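Local coordinates for A223 penton protein C-terminal domain-containing protein (Sulfolobus turreted icosahedral virus 1, PDB 6BO3) that is a turret protein of the virus particle, where it probably helps build the penton complexes at the icosahedral fivefold vertices, at residues A[50-55]-A[112-117]. The protein carries 1 engineered substitution. Residues are numbered along the deposited sequence; the frame is centred on the assembly and turned at random.
Sequences INEGQA and NVKLKG
The amide of Asn112, ND2, is shared by two carboxylates: Glu52 OE2 across the strand pair at 3.1 Å, and Glu25 OE1 of strand 20-28, which flanks 111-120 on its other edge. Strands 44-53 and 111-120 run antiparallel as inner neighbours of a five-stranded sheet in the N-terminal jelly-roll domain, a viral beta sandwich. Glu52 and Asn112 form a hydrogen-bonded pair; both stand on the face of Ile50 and Lys114, and the same chi1, CG anti to the backbone N (-177° and 180°), lays them side by side with carboxylate and amide planes 45° apart. OE2 of Glu52 receives ND2 nearly along its C-O axis. Lys114 reaches back over this face, its NZ making a long salt bridge of 3.6 Å to Glu52 OE1, and Ile50 CB packs against Lys114 CB. Four backbone hydrogen bonds join the strands, among them Ile50 N to Lys114 O at 2.7 Å and Asn112 N to Glu52 O at 2.8 Å. Glu52 centres an inverse gamma turn. On the buried face, Val113 CG2 rests 3.9 Å from Asn51 OD1, while Asn51 ND2 turns to the following loop and bonds Ala55 O at 2.8 Å, in its amide plane.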
loop_
_atom_site.group_PDB
_atom_site.type_symbol
_atom_site.label_atom_id
_atom_site.label_comp_id
_atom_site.label_asym_id
_atom_site.label_seq_id
_atom_site.Cartn_x
_atom_site.Cartn_y
_atom_site.Cartn_z
ATOM N N ILE A 50 3.901 2.346 -11.694
ATOM C CA ILE A 50 2.670 2.095 -10.967
ATOM C C ILE A 50 1.482 2.543 -11.784
ATOM O O ILE A 50 1.394 3.712 -12.167
ATOM C CB ILE A 50 2.713 2.898 -9.659
ATOM C CG1 ILE A 50 3.975 2.507 -8.877
ATOM C CG2 ILE A 50 1.457 2.660 -8.842
ATOM C CD1 ILE A 50 4.480 3.520 -7.875
ATOM N N ASN A 51 0.570 1.613 -12.039
ATOM C CA ASN A 51 -0.636 1.896 -12.797
ATOM C C ASN A 51 -1.754 2.247 -11.826
ATOM O O ASN A 51 -2.623 1.428 -11.576
ATOM C CB ASN A 51 -1.029 0.692 -13.654
ATOM C CG ASN A 51 -2.178 1.005 -14.583
ATOM O OD1 ASN A 51 -2.439 2.186 -14.883
ATOM N ND2 ASN A 51 -2.862 -0.029 -15.064
ATOM N N GLU A 52 -1.716 3.470 -11.297
ATOM C CA GLU A 52 -2.630 3.906 -10.239
ATOM C C GLU A 52 -3.945 4.401 -10.822
ATOM O O GLU A 52 -4.129 5.597 -11.077
ATOM C CB GLU A 52 -1.976 5.003 -9.406
ATOM C CG GLU A 52 -2.787 5.494 -8.218
ATOM C CD GLU A 52 -2.065 6.599 -7.491
ATOM O OE1 GLU A 52 -1.557 6.348 -6.379
ATOM O OE2 GLU A 52 -1.977 7.708 -8.055
ATOM N N GLY A 53 -4.856 3.460 -11.029
ATOM C CA GLY A 53 -6.159 3.759 -11.574
ATOM C C GLY A 53 -6.684 2.596 -12.369
ATOM O O GLY A 53 -6.166 1.463 -12.269
ATOM N N GLN A 54 -7.667 2.902 -13.208
ATOM C CA GLN A 54 -8.548 1.902 -13.811
ATOM C C GLN A 54 -8.238 1.558 -15.266
ATOM O O GLN A 54 -8.899 0.693 -15.833
ATOM C CB GLN A 54 -10.004 2.381 -13.725
ATOM C CG GLN A 54 -10.549 2.472 -12.310
ATOM C CD GLN A 54 -9.908 3.588 -11.495
ATOM O OE1 GLN A 54 -9.793 4.729 -11.960
ATOM N NE2 GLN A 54 -9.488 3.266 -10.273
ATOM N N ALA A 55 -7.281 2.246 -15.882
ATOM C CA ALA A 55 -6.953 1.985 -17.278
ATOM C C ALA A 55 -5.945 0.871 -17.340
ATOM O O ALA A 55 -4.934 0.927 -16.664
ATOM C CB ALA A 55 -6.377 3.214 -17.952
ATOM N N ASN A 112 -3.399 7.269 -13.236
ATOM C CA ASN A 112 -2.236 8.071 -12.967
ATOM C C ASN A 112 -1.063 7.099 -12.970
ATOM O O ASN A 112 -0.944 6.246 -12.092
ATOM C CB ASN A 112 -2.349 8.767 -11.619
ATOM C CG ASN A 112 -1.136 9.614 -11.306
ATOM O OD1 ASN A 112 -0.438 10.072 -12.212
ATOM N ND2 ASN A 112 -0.869 9.816 -10.023
ATOM N N VAL A 113 -0.219 7.212 -13.980
ATOM C CA VAL A 113 0.899 6.304 -14.137
ATOM C C VAL A 113 2.165 6.923 -13.527
ATOM O O VAL A 113 2.587 8.027 -13.926
ATOM C CB VAL A 113 1.054 5.940 -15.623
ATOM C CG1 VAL A 113 2.306 5.112 -15.843
ATOM C CG2 VAL A 113 -0.171 5.181 -16.099
ATOM N N LYS A 114 2.724 6.248 -12.513
ATOM C CA LYS A 114 3.871 6.765 -11.774
ATOM C C LYS A 114 5.124 5.942 -12.026
ATOM O O LYS A 114 5.111 4.701 -11.898
ATOM C CB LYS A 114 3.622 6.807 -10.262
ATOM C CG LYS A 114 2.319 7.429 -9.812
ATOM C CD LYS A 114 1.954 6.889 -8.433
ATOM C CE LYS A 114 1.535 7.973 -7.466
ATOM N NZ LYS A 114 1.834 7.540 -6.074
ATOM N N LEU A 115 6.191 6.660 -12.378
ATOM C CA LEU A 115 7.530 6.116 -12.565
ATOM C C LEU A 115 8.459 6.715 -11.504
ATOM O O LEU A 115 8.671 7.945 -11.424
ATOM C CB LEU A 115 8.057 6.411 -13.970
ATOM C CG LEU A 115 9.345 5.683 -14.334
ATOM C CD1 LEU A 115 9.051 4.199 -14.373
ATOM C CD2 LEU A 115 9.900 6.187 -15.664
ATOM N N LYS A 116 8.990 5.828 -10.667
ATOM C CA LYS A 116 9.825 6.214 -9.552
ATOM C C LYS A 116 11.000 5.250 -9.460
ATOM O O LYS A 116 10.801 4.032 -9.457
ATOM C CB LYS A 116 9.071 6.114 -8.217
ATOM C CG LYS A 116 7.815 6.928 -8.071
ATOM C CD LYS A 116 7.300 6.744 -6.658
ATOM C CE LYS A 116 5.998 7.474 -6.426
ATOM N NZ LYS A 116 5.988 8.060 -5.064
ATOM N N GLY A 117 12.210 5.786 -9.370
ATOM C CA GLY A 117 13.379 4.946 -9.187
ATOM C C GLY A 117 14.670 5.676 -9.456
ATOM O O GLY A 117 14.737 6.903 -9.369
#